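Local coordinates for protein peptidoglycan synthase activator LpoP (Pseudomonas aeruginosa, PDB 6W5Q) that probably activates a peptidoglycan synthase in cell-wall assembly as a lipoprotein whose globular C-terminal domain is built of tetratricopeptide-repeat-like helices, at residues Q24-S28 / G29-S33; E91-A94 / Q95-K99; L108-Q111 / K112-S116. All blocks are in the same frame, centred on the assembly; numbering follows the deposited sequence.

How the contacts relate
The three contacts follow one another along an all-helical domain whose six helices stack in the manner of tetratricopeptide repeats. Contact 1 turns the chain from helix 13-28 into helix 31-44, near the start of the stack. Contact 2 lies within helix 83-99, its centre about 21 Å from that of contact 1, and contact 3 in helix 103-114, its centre about 29 Å from that of contact 1 and on the opposite side of the chain's centre. Contacts 2 and 3, their centres about 12 Å apart, touch: Arg110 is bridged to Glu91 and Glu98. The first two and the last two helices are thus fixed by separate local contacts at opposite ends of the stack.

Contact 1 of 3, residues Q24-S28 / G29-S33; sequences QQQGS and GDLNS
Gln25 reaches from the last turns of helix 13-28 across the corner to Ser33 in the first turn of the next helix. Its CB lies 3.8 Å from Asp30 O. Beyond it the chain runs extended, with CG beside the backbone N (chi1 -50°), and this carries the amide over Ser33: CD is 3.7 Å from Ser33 CB, OE1 packs against the same carbon, and NE2 comes 3.1 Å from Ser33 O. The firm partner of NE2 is Ser37 OG, one turn further on. Glutamine suits the place, being long enough to span the corner and polar enough to end among hydroxyl and carbonyl groups.

The corner itself is a Schellman motif. Gly29 leaves the helix with positive phi, where a CB would be jammed against the preceding carbonyl, and its N donates to Gln26 O from above the carbonyl plane. Asp30 N closes the turn on Gln25 O at 2.9 Å. Asp30 then serves as N-cap: OD1 accepts from Ser33 N at 3.0 Å and OD2 from Ser33 OG at 2.7 Å, both from above the carboxylate plane.

On the inner side Gln26 CG meets Leu31 CD2 at 3.5 Å. Both side chains rest on Val58, so the junction between helices 13-28 and 31-44 is seated against helix 49-61, while Gln25 and Gln26 also touch Ala34.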
# COMPACT_ATOMS: atom_id res chain seq x y z
N GLN A 24 8.39 1.67 12.25
CA GLN A 24 8.51 2.07 13.65
C GLN A 24 7.49 3.15 14.01
O GLN A 24 6.94 3.14 15.12
CB GLN A 24 9.92 2.57 13.95
CG GLN A 24 10.99 1.50 13.88
CD GLN A 24 12.34 1.99 14.37
OE1 GLN A 24 12.41 2.89 15.20
NE2 GLN A 24 13.42 1.41 13.85
N GLN A 25 7.23 4.08 13.09
CA GLN A 25 6.28 5.16 13.34
C GLN A 25 4.84 4.66 13.32
O GLN A 25 4.05 4.98 14.21
CB GLN A 25 6.49 6.28 12.34
CG GLN A 25 7.94 6.66 12.28
CD GLN A 25 8.27 7.71 11.27
OE1 GLN A 25 8.89 8.72 11.60
NE2 GLN A 25 7.87 7.50 10.04
N GLN A 26 4.48 3.88 12.29
CA GLN A 26 3.18 3.24 12.26
C GLN A 26 2.98 2.41 13.52
O GLN A 26 1.96 2.54 14.21
CB GLN A 26 3.05 2.36 11.01
CG GLN A 26 1.70 1.70 10.85
CD GLN A 26 1.56 0.93 9.55
OE1 GLN A 26 2.55 0.50 8.96
NE2 GLN A 26 0.32 0.76 9.09
N GLY A 27 3.98 1.60 13.86
CA GLY A 27 3.88 0.75 15.04
C GLY A 27 3.65 1.55 16.31
O GLY A 27 3.02 1.06 17.24
N SER A 28 4.14 2.78 16.34
CA SER A 28 4.00 3.63 17.51
C SER A 28 2.71 4.43 17.53
O SER A 28 2.41 5.08 18.54
CB SER A 28 5.20 4.58 17.58
OG SER A 28 4.87 5.72 18.26
N GLY A 29 1.93 4.41 16.44
CA GLY A 29 0.70 5.18 16.36
C GLY A 29 0.79 6.49 15.62
O GLY A 29 -0.19 7.25 15.60
N ASP A 30 1.94 6.78 14.99
CA ASP A 30 2.15 8.03 14.26
C ASP A 30 2.04 7.74 12.77
O ASP A 30 3.02 7.68 12.03
CB ASP A 30 3.49 8.66 14.63
CG ASP A 30 3.62 10.12 14.15
OD1 ASP A 30 2.78 10.57 13.33
OD2 ASP A 30 4.56 10.81 14.61
N LEU A 31 0.80 7.58 12.32
CA LEU A 31 0.53 7.32 10.92
C LEU A 31 0.89 8.52 10.04
O LEU A 31 1.22 8.35 8.86
CB LEU A 31 -0.93 6.91 10.75
CG LEU A 31 -1.26 5.57 11.41
CD1 LEU A 31 -2.71 5.16 11.19
CD2 LEU A 31 -0.35 4.51 10.88
N ASN A 32 0.86 9.72 10.61
CA ASN A 32 1.23 10.92 9.85
C ASN A 32 2.71 10.89 9.45
O ASN A 32 3.05 11.10 8.27
CB ASN A 32 0.91 12.17 10.69
CG ASN A 32 1.37 13.47 10.05
OD1 ASN A 32 0.88 13.87 9.00
ND2 ASN A 32 2.30 14.16 10.71
N SER A 33 3.60 10.62 10.41
CA SER A 33 5.02 10.53 10.10
C SER A 33 5.34 9.33 9.22
O SER A 33 6.14 9.43 8.28
CB SER A 33 5.83 10.47 11.39
OG SER A 33 5.55 11.60 12.19

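Contact 2 of 3, residues E91-A94 / Q95-K99; sequences ELIA and QAREK
Residues from Glu91 to Glu98 are joined by four successive i to i+4 backbone bonds of regular alpha helix, from Gln95 N to Glu91 O (3.0 Å) through to Glu98 N to Ala94 O (2.9 Å). Over this frame the side chains of Glu91 and Gln95, one turn apart, slant across each other, with the carboxylate and amide planes 69° apart. Glu91 sets off with CG anti to the backbone N (chi1 173°) and bends at the next bond, which brings OE2 to 3.2 Å from Gln95 CG. That aliphatic carbon also lies 3.1 Å from Glu91 O, so the base of the glutamine leans along the carbonyl that its own backbone N-H bonds.

Further round, Arg97 CG passes 3.1 Å from Ile93 O before the chain, bent at two bonds, carries its guanidinium away to salt bridges with Asp102 and Glu69. Glu98 lays its CG 3.4 Å from Ala94 O. The small Ala94 suits the face turned to helix 103-114, where its methyl lets Ala109 and Arg110 come close. The larger Ile93 and Leu92, both buried, suit packing against other helices: Ile93 on Ala72, Arg73 and Leu76 of helix 65-78, Leu92 on Tyr53 and Gln57 of helix 49-61.

Glu91 and Glu98 lie on one side of the helix, OE2 and OE1 respectively being 5.5 Å apart. Their shared bridges to Arg110 would be expected to offset this like-charge proximity and to favour the ionised form of both carboxylates, tying two turns of the helix to one cation.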
# COMPACT_ATOMS: atom_id res chain seq x y z
N GLU A 91 -5.89 -7.24 -2.03
CA GLU A 91 -6.58 -7.29 -0.75
C GLU A 91 -6.71 -5.89 -0.14
O GLU A 91 -7.77 -5.53 0.38
CB GLU A 91 -5.87 -8.22 0.23
CG GLU A 91 -6.46 -8.16 1.64
CD GLU A 91 -7.95 -8.54 1.68
OE1 GLU A 91 -8.41 -9.32 0.81
OE2 GLU A 91 -8.68 -8.06 2.59
N LEU A 92 -5.65 -5.08 -0.23
CA LEU A 92 -5.74 -3.69 0.18
C LEU A 92 -6.81 -2.94 -0.61
O LEU A 92 -7.55 -2.12 -0.06
CB LEU A 92 -4.39 -2.99 0.00
CG LEU A 92 -3.47 -2.88 1.22
CD1 LEU A 92 -3.22 -4.26 1.84
CD2 LEU A 92 -2.16 -2.17 0.83
N ILE A 93 -6.88 -3.19 -1.92
CA ILE A 93 -7.88 -2.50 -2.74
C ILE A 93 -9.29 -2.92 -2.34
O ILE A 93 -10.20 -2.09 -2.25
CB ILE A 93 -7.59 -2.76 -4.23
CG1 ILE A 93 -6.28 -2.09 -4.63
CG2 ILE A 93 -8.76 -2.32 -5.11
CD1 ILE A 93 -5.76 -2.50 -5.98
N ALA A 94 -9.48 -4.22 -2.08
CA ALA A 94 -10.76 -4.73 -1.58
C ALA A 94 -11.16 -4.02 -0.30
O ALA A 94 -12.32 -3.61 -0.13
CB ALA A 94 -10.67 -6.24 -1.34
N GLN A 95 -10.21 -3.87 0.62
CA GLN A 95 -10.52 -3.26 1.90
C GLN A 95 -10.84 -1.79 1.74
O GLN A 95 -11.69 -1.26 2.46
CB GLN A 95 -9.36 -3.46 2.87
CG GLN A 95 -9.08 -4.91 3.14
CD GLN A 95 -8.07 -5.07 4.23
OE1 GLN A 95 -7.59 -6.18 4.48
NE2 GLN A 95 -7.73 -3.96 4.89
N ALA A 96 -10.17 -1.13 0.79
CA ALA A 96 -10.47 0.27 0.51
C ALA A 96 -11.84 0.44 -0.16
O ALA A 96 -12.53 1.43 0.09
CB ALA A 96 -9.36 0.86 -0.37
N ARG A 97 -12.24 -0.49 -1.04
CA ARG A 97 -13.58 -0.41 -1.62
C ARG A 97 -14.64 -0.61 -0.54
O ARG A 97 -15.63 0.13 -0.50
CB ARG A 97 -13.79 -1.45 -2.72
CG ARG A 97 -12.79 -1.35 -3.88
CD ARG A 97 -12.86 0.01 -4.53
NE ARG A 97 -14.23 0.47 -4.70
CZ ARG A 97 -14.55 1.64 -5.23
NH1 ARG A 97 -13.59 2.46 -5.63
NH2 ARG A 97 -15.82 2.00 -5.35
N GLU A 98 -14.43 -1.61 0.32
CA GLU A 98 -15.34 -1.89 1.43
C GLU A 98 -15.60 -0.65 2.28
O GLU A 98 -16.74 -0.34 2.62
CB GLU A 98 -14.74 -3.00 2.31
CG GLU A 98 -15.01 -4.39 1.82
CD GLU A 98 -14.37 -5.47 2.69
OE1 GLU A 98 -13.32 -5.21 3.33
OE2 GLU A 98 -14.93 -6.59 2.72
N LYS A 99 -14.53 0.05 2.66
CA LYS A 99 -14.69 1.19 3.55
C LYS A 99 -15.34 2.36 2.84
O LYS A 99 -15.84 3.27 3.51
CB LYS A 99 -13.33 1.59 4.14
CG LYS A 99 -12.73 0.49 5.01
CD LYS A 99 -11.49 0.96 5.73
CE LYS A 99 -10.98 -0.09 6.70
NZ LYS A 99 -9.93 0.50 7.58

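Contact 3 of 3, residues L108-Q111 / K112-S116; sequences LARQ and KAKVS. With SO4 (sulfate ion), chain J.
The C-terminal end of helix 103-114 is where Arg110 and Lys114 lie side by side, pointing the same way, one turn apart. Lys114 bends at its second torsion (chi2 42°), which turns the chain back along the helix: CD comes 3.1 Å from Arg110 O, and NZ reaches that oxygen in a weak bond of 3.4 Å and lies 3.7 Å from Arg110 CB. Arg110 O also receives a weak bond from Lys114 N, so the lysine ammonium supplements a weakly held carbonyl in the last turn. Val115 is the first residue to leave helical angles; its N still bonds Gln111 O at 3.3 Å, and its CG1 packs on the same oxygen.

Lys112 leaves the helix in a different direction, roughly at right angles to these two. Its CG sits 3.1 Å from Leu108 O, and the fully extended chain delivers NZ to O4 of a sulfate at 2.9 Å, an ion probably taken from the crystallisation liquor. Lysine is long and flexible enough for both tasks, folding back or reaching out.

Helix 83-99 covers the inner side. Arg110 faces its acidic side, formed by Glu91 and Glu98, with Lys114 NZ adding a long, weak ion pair to Glu91, while Ala113 and Lys112 touch Trp90.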
# COMPACT_ATOMS: atom_id res chain seq x y z
N LEU A 108 -14.84 -8.26 -6.14
CA LEU A 108 -14.18 -8.40 -7.42
C LEU A 108 -12.68 -8.25 -7.26
O LEU A 108 -11.91 -8.85 -8.01
CB LEU A 108 -14.72 -7.35 -8.40
CG LEU A 108 -16.17 -7.58 -8.84
CD1 LEU A 108 -16.66 -6.48 -9.77
CD2 LEU A 108 -16.30 -8.93 -9.54
N ALA A 109 -12.26 -7.46 -6.27
CA ALA A 109 -10.83 -7.29 -6.03
C ALA A 109 -10.26 -8.52 -5.34
O ALA A 109 -9.19 -8.99 -5.71
CB ALA A 109 -10.58 -6.04 -5.20
N ARG A 110 -10.99 -9.06 -4.36
CA ARG A 110 -10.55 -10.27 -3.69
C ARG A 110 -10.52 -11.45 -4.64
O ARG A 110 -9.79 -12.42 -4.41
CB ARG A 110 -11.45 -10.60 -2.50
CG ARG A 110 -11.47 -9.54 -1.43
CD ARG A 110 -11.77 -10.12 -0.05
NE ARG A 110 -11.30 -9.20 0.99
CZ ARG A 110 -12.04 -8.23 1.53
NH1 ARG A 110 -13.30 -8.07 1.14
NH2 ARG A 110 -11.51 -7.43 2.45
N GLN A 111 -11.34 -11.39 -5.70
CA GLN A 111 -11.30 -12.41 -6.74
C GLN A 111 -9.98 -12.36 -7.51
O GLN A 111 -9.44 -13.41 -7.89
CB GLN A 111 -12.46 -12.21 -7.72
CG GLN A 111 -13.56 -13.21 -7.63
CD GLN A 111 -14.43 -13.18 -8.87
OE1 GLN A 111 -14.10 -12.51 -9.86
NE2 GLN A 111 -15.54 -13.91 -8.84
N LYS A 112 -9.46 -11.15 -7.76
CA LYS A 112 -8.20 -11.01 -8.49
C LYS A 112 -7.02 -11.37 -7.63
O LYS A 112 -6.00 -11.84 -8.15
CB LYS A 112 -8.04 -9.58 -9.02
CG LYS A 112 -9.30 -9.04 -9.63
CD LYS A 112 -9.12 -7.75 -10.37
CE LYS A 112 -10.48 -7.32 -10.95
NZ LYS A 112 -10.53 -5.88 -11.32
N ALA A 113 -7.12 -11.15 -6.32
CA ALA A 113 -6.06 -11.57 -5.41
C ALA A 113 -5.92 -13.09 -5.41
O ALA A 113 -4.81 -13.61 -5.27
CB ALA A 113 -6.34 -11.03 -4.01
N LYS A 114 -7.03 -13.81 -5.58
CA LYS A 114 -7.03 -15.26 -5.46
C LYS A 114 -6.59 -15.95 -6.75
O LYS A 114 -6.11 -17.09 -6.69
CB LYS A 114 -8.41 -15.77 -5.04
CG LYS A 114 -8.67 -15.80 -3.51
CD LYS A 114 -8.13 -14.55 -2.80
CE LYS A 114 -8.86 -14.23 -1.49
NZ LYS A 114 -8.76 -12.76 -1.18
N VAL A 115 -6.73 -15.29 -7.89
CA VAL A 115 -6.24 -15.84 -9.15
C VAL A 115 -5.49 -14.75 -9.91
O VAL A 115 -6.08 -13.97 -10.67
CB VAL A 115 -7.39 -16.45 -9.98
CG1 VAL A 115 -8.59 -15.50 -10.09
CG2 VAL A 115 -6.91 -16.89 -11.35
N SER A 116 -4.19 -14.66 -9.68
CA SER A 116 -3.39 -13.62 -10.33
C SER A 116 -2.40 -14.25 -11.31
O SER A 116 -2.78 -14.66 -12.41
CB SER A 116 -2.66 -12.76 -9.29
OG SER A 116 -1.42 -13.34 -8.91
S SO4 J . -8.43 -3.76 -13.22
O1 SO4 J . -9.44 -3.16 -12.36
O2 SO4 J . -8.47 -3.12 -14.54
O3 SO4 J . -7.09 -3.56 -12.65
O4 SO4 J . -8.66 -5.20 -13.37